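Local coordinates for protein epoxide hydrolase (Aspergillus niger, PDB 3G02) that probably hydrolyses epoxides to diols, as an engineered enantioselective variant of a fungal alpha/beta-hydrolase-fold enzyme, at residues P17-L29 / W75-T89. The protein carries 9 engineered substitutions. Numbering follows the deposited sequence.
Sequences PNPFTVSIPDEQL and WRPFEARLNSFPQFT
Leu29 CD1 sits over the centre of one face of the Arg76 guanidinium, 3.5 Å from CZ. Arg76 NH1 and NH2 both grip Ile24 O, and NH2 also forms a salt bridge with Asp26 OD1 (2.8 Å), from above the carboxylate plane. NH1 reaches back to Glu79 OE1, completing a salt-bridge network. Val22 CG1 lies at the Trp75 ring edge, and Leu29 CD2 approaches Trp75 CG obliquely. Glu79 CG is anti to its backbone N (chi1 -174°), and the extended chain brings OE2 to Ile24 N (2.8 Å) and Trp75 NE1 (3.0 Å). The Asn83 amide pairs with the Val22 backbone. Val22 N lies in the Asn83 carbonyl plane, on a lone pair of OD1 (2.8 Å). Asn83 ND2 donates in its amide plane to a lone pair of Val22 O (2.9 Å). Gln87 OE1 meets the Phe20 ring edge but hydrogen-bonds His98 NE2. Phe20 N to Gln87 O and Thr89 N to Asn18 O form a single beta bridge. Both segments belong to the epoxide hydrolase N-terminal region, away from the predicted active site. Segment 17-29 leaves outermost strand 87-92 and runs back antiparallel along helix 75-82 into helix 26-38, while helix 292-304 packs against Leu29 and Trp75.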
ATOM      1  N   PRO A  17       9.643  30.306 -26.129  1.00 16.47           N
ATOM      2  CA  PRO A  17      10.428  29.810 -25.000  1.00 16.52           C
ATOM      3  C   PRO A  17      10.095  30.553 -23.708  1.00 16.31           C
ATOM      4  O   PRO A  17      10.195  31.783 -23.646  1.00 16.58           O
ATOM      5  CB  PRO A  17      11.878  30.076 -25.427  1.00 16.62           C
ATOM      6  CG  PRO A  17      11.786  31.210 -26.398  1.00 16.88           C
ATOM      7  CD  PRO A  17      10.478  31.022 -27.115  1.00 16.54           C
ATOM      8  N   ASN A  18       9.676  29.802 -22.693  1.00 15.84           N
ATOM      9  CA  ASN A  18       9.458  30.344 -21.360  1.00 15.77           C
ATOM     10  C   ASN A  18      10.431  29.670 -20.399  1.00 15.40           C
ATOM     11  O   ASN A  18      10.106  28.633 -19.821  1.00 15.19           O
ATOM     12  CB  ASN A  18       8.012  30.121 -20.905  1.00 16.11           C
ATOM     13  CG  ASN A  18       7.007  30.860 -21.768  1.00 16.98           C
ATOM     14  OD1 ASN A  18       6.918  32.086 -21.726  1.00 19.31           O
ATOM     15  ND2 ASN A  18       6.236  30.114 -22.547  1.00 18.27           N
ATOM     16  N   PRO A  19      11.632  30.257 -20.228  1.00 15.13           N
ATOM     17  CA  PRO A  19      12.669  29.652 -19.395  1.00 15.05           C
ATOM     18  C   PRO A  19      12.183  29.451 -17.968  1.00 14.81           C
ATOM     19  O   PRO A  19      11.547  30.335 -17.393  1.00 14.78           O
ATOM     20  CB  PRO A  19      13.797  30.689 -19.418  1.00 15.10           C
ATOM     21  CG  PRO A  19      13.548  31.502 -20.632  1.00 15.40           C
ATOM     22  CD  PRO A  19      12.069  31.545 -20.798  1.00 15.23           C
ATOM     23  N   PHE A  20      12.481  28.281 -17.415  1.00 14.37           N
ATOM     24  CA  PHE A  20      12.044  27.929 -16.081  1.00 14.15           C
ATOM     25  C   PHE A  20      13.252  27.786 -15.166  1.00 13.91           C
ATOM     26  O   PHE A  20      14.276  27.226 -15.561  1.00 13.79           O
ATOM     27  CB  PHE A  20      11.243  26.623 -16.132  1.00 14.15           C
ATOM     28  CG  PHE A  20      10.718  26.174 -14.799  1.00 14.17           C
ATOM     29  CD1 PHE A  20       9.545  26.715 -14.280  1.00 14.12           C
ATOM     30  CD2 PHE A  20      11.389  25.205 -14.061  1.00 14.25           C
ATOM     31  CE1 PHE A  20       9.055  26.301 -13.046  1.00 13.90           C
ATOM     32  CE2 PHE A  20      10.906  24.788 -12.825  1.00 13.37           C
ATOM     33  CZ  PHE A  20       9.741  25.333 -12.319  1.00 13.84           C
ATOM     34  N   THR A  21      13.120  28.309 -13.953  1.00 14.22           N
ATOM     35  CA  THR A  21      14.154  28.211 -12.935  1.00 14.60           C
ATOM     36  C   THR A  21      13.530  27.648 -11.666  1.00 14.32           C
ATOM     37  O   THR A  21      12.511  28.155 -11.185  1.00 14.49           O
ATOM     38  CB  THR A  21      14.798  29.594 -12.640  1.00 14.61           C
ATOM     39  OG1 THR A  21      15.273  30.171 -13.861  1.00 17.03           O
ATOM     40  CG2 THR A  21      15.961  29.468 -11.661  1.00 15.27           C
ATOM     41  N   VAL A  22      14.130  26.587 -11.138  1.00 14.01           N
ATOM     42  CA  VAL A  22      13.705  26.035  -9.854  1.00 14.20           C
ATOM     43  C   VAL A  22      14.167  26.975  -8.743  1.00 14.56           C
ATOM     44  O   VAL A  22      15.356  27.267  -8.617  1.00 14.39           O
ATOM     45  CB  VAL A  22      14.251  24.606  -9.624  1.00 13.93           C
ATOM     46  CG1 VAL A  22      13.734  24.045  -8.297  1.00 13.87           C
ATOM     47  CG2 VAL A  22      13.869  23.684 -10.786  1.00 14.04           C
ATOM     48  N   SER A  23      13.209  27.458  -7.955  1.00 15.09           N
ATOM     49  CA  SER A  23      13.483  28.395  -6.877  1.00 15.73           C
ATOM     50  C   SER A  23      12.508  28.157  -5.737  1.00 15.79           C
ATOM     51  O   SER A  23      11.532  28.895  -5.565  1.00 15.90           O
ATOM     52  CB  SER A  23      13.393  29.841  -7.385  1.00 15.77           C
ATOM     53  OG  SER A  23      13.797  30.754  -6.382  1.00 17.87           O
ATOM     54  N   ILE A  24      12.773  27.103  -4.968  1.00 15.84           N
ATOM     55  CA  ILE A  24      11.929  26.735  -3.837  1.00 16.00           C
ATOM     56  C   ILE A  24      12.122  27.757  -2.716  1.00 16.30           C
ATOM     57  O   ILE A  24      13.249  27.978  -2.270  1.00 15.85           O
ATOM     58  CB  ILE A  24      12.246  25.298  -3.323  1.00 15.98           C
ATOM     59  CG1 ILE A  24      12.117  24.253  -4.449  1.00 15.77           C
ATOM     60  CG2 ILE A  24      11.373  24.939  -2.115  1.00 15.82           C
ATOM     61  CD1 ILE A  24      10.730  24.135  -5.082  1.00 15.68           C
ATOM     62  N   PRO A  25      11.024  28.401  -2.274  1.00 17.02           N
ATOM     63  CA  PRO A  25      11.120  29.375  -1.190  1.00 17.31           C
ATOM     64  C   PRO A  25      11.727  28.784   0.080  1.00 17.68           C
ATOM     65  O   PRO A  25      11.480  27.616   0.401  1.00 17.41           O
ATOM     66  CB  PRO A  25       9.659  29.771  -0.945  1.00 17.31           C
ATOM     67  CG  PRO A  25       8.971  29.499  -2.237  1.00 17.64           C
ATOM     68  CD  PRO A  25       9.642  28.269  -2.771  1.00 17.05           C
ATOM     69  N   ASP A  26      12.514  29.592   0.790  1.00 18.03           N
ATOM     70  CA  ASP A  26      13.136  29.184   2.051  1.00 18.51           C
ATOM     71  C   ASP A  26      12.112  28.642   3.045  1.00 18.70           C
ATOM     72  O   ASP A  26      12.379  27.663   3.744  1.00 18.47           O
ATOM     73  CB  ASP A  26      13.898  30.353   2.688  1.00 18.75           C
ATOM     74  CG  ASP A  26      15.234  30.622   2.018  1.00 19.78           C
ATOM     75  OD1 ASP A  26      15.943  29.655   1.661  1.00 19.84           O
ATOM     76  OD2 ASP A  26      15.586  31.814   1.864  1.00 21.74           O
ATOM     77  N   GLU A  27      10.944  29.286   3.091  1.00 18.98           N
ATOM     78  CA  GLU A  27       9.848  28.891   3.980  1.00 19.59           C
ATOM     79  C   GLU A  27       9.412  27.442   3.742  1.00 18.84           C
ATOM     80  O   GLU A  27       9.081  26.730   4.687  1.00 18.95           O
ATOM     81  CB  GLU A  27       8.652  29.839   3.817  1.00 19.70           C
ATOM     82  CG  GLU A  27       7.788  29.972   5.065  1.00 21.65           C
ATOM     83  CD  GLU A  27       6.457  30.669   4.811  1.00 21.69           C
ATOM     84  OE1 GLU A  27       6.457  31.805   4.288  1.00 25.28           O
ATOM     85  OE2 GLU A  27       5.408  30.078   5.151  1.00 25.28           O
ATOM     86  N   GLN A  28       9.430  27.013   2.480  1.00 18.33           N
ATOM     87  CA  GLN A  28       9.050  25.645   2.121  1.00 18.00           C
ATOM     88  C   GLN A  28      10.113  24.631   2.536  1.00 17.27           C
ATOM     89  O   GLN A  28       9.788  23.521   2.961  1.00 16.86           O
ATOM     90  CB  GLN A  28       8.740  25.540   0.627  1.00 18.07           C
ATOM     91  CG  GLN A  28       7.416  26.200   0.245  1.00 19.02           C
ATOM     92  CD  GLN A  28       7.137  26.176  -1.246  1.00 19.56           C
ATOM     93  OE1 GLN A  28       7.597  25.286  -1.967  1.00 22.38           O
ATOM     94  NE2 GLN A  28       6.372  27.160  -1.717  1.00 21.87           N
ATOM     95  N   LEU A  29      11.379  25.024   2.422  1.00 16.55           N
ATOM     96  CA  LEU A  29      12.487  24.195   2.884  1.00 16.31           C
ATOM     97  C   LEU A  29      12.489  24.080   4.403  1.00 16.19           C
ATOM     98  O   LEU A  29      12.751  23.006   4.949  1.00 15.85           O
ATOM     99  CB  LEU A  29      13.826  24.740   2.377  1.00 16.22           C
ATOM    100  CG  LEU A  29      14.057  24.724   0.863  1.00 16.43           C
ATOM    101  CD1 LEU A  29      15.428  25.284   0.522  1.00 16.69           C
ATOM    102  CD2 LEU A  29      13.901  23.313   0.295  1.00 16.55           C
ATOM    103  N   TRP A  75      19.196  21.385   0.049  1.00 14.03           N
ATOM    104  CA  TRP A  75      18.482  21.457  -1.220  1.00 13.39           C
ATOM    105  C   TRP A  75      19.193  22.320  -2.270  1.00 13.36           C
ATOM    106  O   TRP A  75      19.153  22.010  -3.462  1.00 13.16           O
ATOM    107  CB  TRP A  75      17.062  21.983  -0.981  1.00 13.02           C
ATOM    108  CG  TRP A  75      16.287  22.228  -2.236  1.00 12.63           C
ATOM    109  CD1 TRP A  75      16.052  23.435  -2.828  1.00 12.68           C
ATOM    110  CD2 TRP A  75      15.660  21.242  -3.068  1.00 11.49           C
ATOM    111  NE1 TRP A  75      15.313  23.266  -3.971  1.00 12.26           N
ATOM    112  CE2 TRP A  75      15.054  21.930  -4.143  1.00 11.73           C
ATOM    113  CE3 TRP A  75      15.542  19.845  -3.004  1.00 11.89           C
ATOM    114  CZ2 TRP A  75      14.342  21.269  -5.150  1.00 12.06           C
ATOM    115  CZ3 TRP A  75      14.834  19.190  -4.003  1.00 11.98           C
ATOM    116  CH2 TRP A  75      14.246  19.903  -5.066  1.00 12.29           C
ATOM    117  N   ARG A  76      19.836  23.399  -1.825  1.00 13.68           N
ATOM    118  CA  ARG A  76      20.350  24.415  -2.755  1.00 13.70           C
ATOM    119  C   ARG A  76      21.366  23.935  -3.808  1.00 13.33           C
ATOM    120  O   ARG A  76      21.216  24.279  -4.982  1.00 13.58           O
ATOM    121  CB  ARG A  76      20.868  25.654  -2.007  1.00 13.97           C
ATOM    122  CG  ARG A  76      19.805  26.423  -1.230  1.00 14.77           C
ATOM    123  CD  ARG A  76      18.721  27.004  -2.133  1.00 15.58           C
ATOM    124  NE  ARG A  76      17.716  27.720  -1.350  1.00 17.07           N
ATOM    125  CZ  ARG A  76      16.440  27.860  -1.698  1.00 16.21           C
ATOM    126  NH1 ARG A  76      15.980  27.320  -2.819  1.00 16.26           N
ATOM    127  NH2 ARG A  76      15.611  28.530  -0.908  1.00 16.26           N
ATOM    128  N   PRO A  77      22.397  23.154  -3.410  1.00 13.23           N
ATOM    129  CA  PRO A  77      23.293  22.597  -4.435  1.00 13.20           C
ATOM    130  C   PRO A  77      22.588  21.715  -5.472  1.00 12.84           C
ATOM    131  O   PRO A  77      22.923  21.767  -6.659  1.00 13.05           O
ATOM    132  CB  PRO A  77      24.287  21.766  -3.616  1.00 13.31           C
ATOM    133  CG  PRO A  77      24.288  22.409  -2.273  1.00 13.41           C
ATOM    134  CD  PRO A  77      22.846  22.783  -2.055  1.00 13.19           C
ATOM    135  N   PHE A  78      21.621  20.915  -5.029  1.00 12.54           N
ATOM    136  CA  PHE A  78      20.824  20.110  -5.949  1.00 11.97           C
ATOM    137  C   PHE A  78      19.995  20.994  -6.877  1.00 11.93           C
ATOM    138  O   PHE A  78      19.946  20.758  -8.084  1.00 11.52           O
ATOM    139  CB  PHE A  78      19.931  19.141  -5.172  1.00 11.79           C
ATOM    140  CG  PHE A  78      18.998  18.331  -6.036  1.00 11.55           C
ATOM    141  CD1 PHE A  78      19.484  17.495  -7.039  1.00 11.56           C
ATOM    142  CD2 PHE A  78      17.627  18.393  -5.825  1.00 11.15           C
ATOM    143  CE1 PHE A  78      18.610  16.743  -7.827  1.00 12.07           C
ATOM    144  CE2 PHE A  78      16.747  17.646  -6.604  1.00 11.53           C
ATOM    145  CZ  PHE A  78      17.239  16.820  -7.606  1.00 11.34           C
ATOM    146  N   GLU A  79      19.358  22.013  -6.305  1.00 12.14           N
ATOM    147  CA  GLU A  79      18.592  22.984  -7.080  1.00 12.50           C
ATOM    148  C   GLU A  79      19.472  23.660  -8.134  1.00 12.72           C
ATOM    149  O   GLU A  79      19.048  23.841  -9.275  1.00 12.84           O
ATOM    150  CB  GLU A  79      17.979  24.025  -6.150  1.00 12.60           C
ATOM    151  CG  GLU A  79      17.042  25.005  -6.813  1.00 13.07           C
ATOM    152  CD  GLU A  79      16.428  25.949  -5.807  1.00 14.07           C
ATOM    153  OE1 GLU A  79      17.163  26.815  -5.280  1.00 14.71           O
ATOM    154  OE2 GLU A  79      15.220  25.815  -5.528  1.00 14.58           O
ATOM    155  N   ALA A  80      20.700  24.009  -7.752  1.00 13.26           N
ATOM    156  CA  ALA A  80      21.650  24.598  -8.696  1.00 13.69           C
ATOM    157  C   ALA A  80      21.969  23.642  -9.844  1.00 13.98           C
ATOM    158  O   ALA A  80      22.087  24.067 -11.000  1.00 14.08           O
ATOM    159  CB  ALA A  80      22.920  25.025  -7.983  1.00 13.73           C
ATOM    160  N   ARG A  81      22.090  22.354  -9.527  1.00 14.07           N
ATOM    161  CA  ARG A  81      22.293  21.329 -10.549  1.00 14.52           C
ATOM    162  C   ARG A  81      21.082  21.231 -11.483  1.00 14.44           C
ATOM    163  O   ARG A  81      21.240  21.124 -12.698  1.00 14.74           O
ATOM    164  CB  ARG A  81      22.598  19.970  -9.913  1.00 14.76           C
ATOM    165  CG  ARG A  81      22.976  18.887 -10.915  1.00 16.29           C
ATOM    166  CD  ARG A  81      23.641  17.699 -10.234  1.00 18.28           C
ATOM    167  NE  ARG A  81      22.692  16.860  -9.502  1.00 19.63           N
ATOM    168  CZ  ARG A  81      21.964  15.884 -10.046  1.00 20.63           C
ATOM    169  NH1 ARG A  81      22.055  15.615 -11.343  1.00 20.80           N
ATOM    170  NH2 ARG A  81      21.138  15.176  -9.289  1.00 20.40           N
ATOM    171  N   LEU A  82      19.879  21.278 -10.917  1.00 14.32           N
ATOM    172  CA  LEU A  82      18.659  21.308 -11.729  1.00 14.29           C
ATOM    173  C   LEU A  82      18.708  22.455 -12.739  1.00 14.25           C
ATOM    174  O   LEU A  82      18.417  22.272 -13.924  1.00 14.61           O
ATOM    175  CB  LEU A  82      17.414  21.430 -10.843  1.00 14.24           C
ATOM    176  CG  LEU A  82      17.092  20.272  -9.891  1.00 14.45           C
ATOM    177  CD1 LEU A  82      15.762  20.511  -9.203  1.00 14.70           C
ATOM    178  CD2 LEU A  82      17.063  18.963 -10.641  1.00 15.36           C
ATOM    179  N   ASN A  83      19.116  23.625 -12.254  1.00 14.02           N
ATOM    180  CA  ASN A  83      19.143  24.844 -13.055  1.00 14.16           C
ATOM    181  C   ASN A  83      20.354  24.967 -13.983  1.00 14.39           C
ATOM    182  O   ASN A  83      20.486  25.961 -14.703  1.00 14.79           O
ATOM    183  CB  ASN A  83      19.030  26.062 -12.135  1.00 13.66           C
ATOM    184  CG  ASN A  83      17.664  26.167 -11.476  1.00 13.15           C
ATOM    185  OD1 ASN A  83      16.652  25.756 -12.049  1.00 13.54           O
ATOM    186  ND2 ASN A  83      17.630  26.723 -10.270  1.00 12.29           N
ATOM    187  N   SER A  84      21.212  23.947 -13.981  1.00 14.82           N
ATOM    188  CA  SER A  84      22.397  23.925 -14.843  1.00 15.32           C
ATOM    189  C   SER A  84      22.088  23.558 -16.295  1.00 15.15           C
ATOM    190  O   SER A  84      22.934  23.737 -17.170  1.00 16.15           O
ATOM    191  CB  SER A  84      23.478  22.996 -14.272  1.00 15.37           C
ATOM    192  OG  SER A  84      23.093  21.634 -14.335  1.00 17.46           O
ATOM    193  N   PHE A  85      20.885  23.038 -16.544  1.00 14.40           N
ATOM    194  CA  PHE A  85      20.444  22.694 -17.894  1.00 13.84           C
ATOM    195  C   PHE A  85      19.251  23.556 -18.287  1.00 13.11           C
ATOM    196  O   PHE A  85      18.523  24.027 -17.411  1.00 13.08           O
ATOM    197  CB  PHE A  85      20.068  21.209 -17.978  1.00 14.38           C
ATOM    198  CG  PHE A  85      21.251  20.286 -17.972  1.00 15.14           C
ATOM    199  CD1 PHE A  85      21.854  19.893 -19.164  1.00 15.44           C
ATOM    200  CD2 PHE A  85      21.770  19.811 -16.770  1.00 16.44           C
ATOM    201  CE1 PHE A  85      22.955  19.040 -19.155  1.00 16.42           C
ATOM    202  CE2 PHE A  85      22.869  18.954 -16.753  1.00 17.17           C
ATOM    203  CZ  PHE A  85      23.460  18.569 -17.948  1.00 16.37           C
ATOM    204  N   PRO A  86      19.053  23.778 -19.603  1.00 12.34           N
ATOM    205  CA  PRO A  86      17.877  24.541 -20.033  1.00 12.06           C
ATOM    206  C   PRO A  86      16.585  23.860 -19.591  1.00 11.78           C
ATOM    207  O   PRO A  86      16.416  22.659 -19.807  1.00 11.98           O
ATOM    208  CB  PRO A  86      17.985  24.529 -21.564  1.00 12.29           C
ATOM    209  CG  PRO A  86      19.446  24.323 -21.832  1.00 12.21           C
ATOM    210  CD  PRO A  86      19.886  23.374 -20.752  1.00 12.56           C
ATOM    211  N   GLN A  87      15.711  24.628 -18.945  1.00 11.69           N
ATOM    212  CA  GLN A  87      14.362  24.175 -18.598  1.00 11.63           C
ATOM    213  C   GLN A  87      13.348  25.195 -19.080  1.00 11.86           C
ATOM    214  O   GLN A  87      13.628  26.401 -19.106  1.00 12.11           O
ATOM    215  CB  GLN A  87      14.187  24.028 -17.089  1.00 11.40           C
ATOM    216  CG  GLN A  87      15.110  23.052 -16.391  1.00 11.42           C
ATOM    217  CD  GLN A  87      14.915  23.111 -14.897  1.00 12.36           C
ATOM    218  OE1 GLN A  87      14.061  22.420 -14.349  1.00 12.13           O
ATOM    219  NE2 GLN A  87      15.690  23.955 -14.226  1.00 12.33           N
ATOM    220  N   PHE A  88      12.165  24.707 -19.437  1.00 12.03           N
ATOM    221  CA  PHE A  88      11.079  25.555 -19.913  1.00 12.35           C
ATOM    222  C   PHE A  88       9.744  25.026 -19.425  1.00 12.58           C
ATOM    223  O   PHE A  88       9.644  23.883 -18.973  1.00 12.00           O
ATOM    224  CB  PHE A  88      11.060  25.594 -21.445  1.00 12.63           C
ATOM    225  CG  PHE A  88      12.382  25.945 -22.068  1.00 13.33           C
ATOM    226  CD1 PHE A  88      13.312  24.949 -22.360  1.00 13.52           C
ATOM    227  CD2 PHE A  88      12.693  27.269 -22.370  1.00 13.28           C
ATOM    228  CE1 PHE A  88      14.538  25.266 -22.938  1.00 13.58           C
ATOM    229  CE2 PHE A  88      13.914  27.598 -22.950  1.00 13.13           C
ATOM    230  CZ  PHE A  88      14.840  26.596 -23.235  1.00 13.49           C
ATOM    231  N   THR A  89       8.714  25.861 -19.512  1.00 12.78           N
ATOM    232  CA  THR A  89       7.343  25.377 -19.410  1.00 13.15           C
ATOM    233  C   THR A  89       6.555  25.841 -20.619  1.00 13.32           C
ATOM    234  O   THR A  89       6.842  26.888 -21.203  1.00 13.07           O
ATOM    235  CB  THR A  89       6.611  25.851 -18.132  1.00 13.23           C
ATOM    236  OG1 THR A  89       6.521  27.280 -18.116  1.00 14.25           O
ATOM    237  CG2 THR A  89       7.319  25.368 -16.873  1.00 13.11           C
TER
HETATM  238  O   HOH W   1       8.528  27.353 -23.469  1.00 12.80           O
HETATM  239  O   HOH W   2       8.685  28.612 -17.434  1.00 16.42           O
HETATM  240  O   HOH W   3      16.142  27.620 -17.575  1.00 20.89           O
HETATM  241  O   HOH W   4      18.226  29.868   0.215  1.00 21.92           O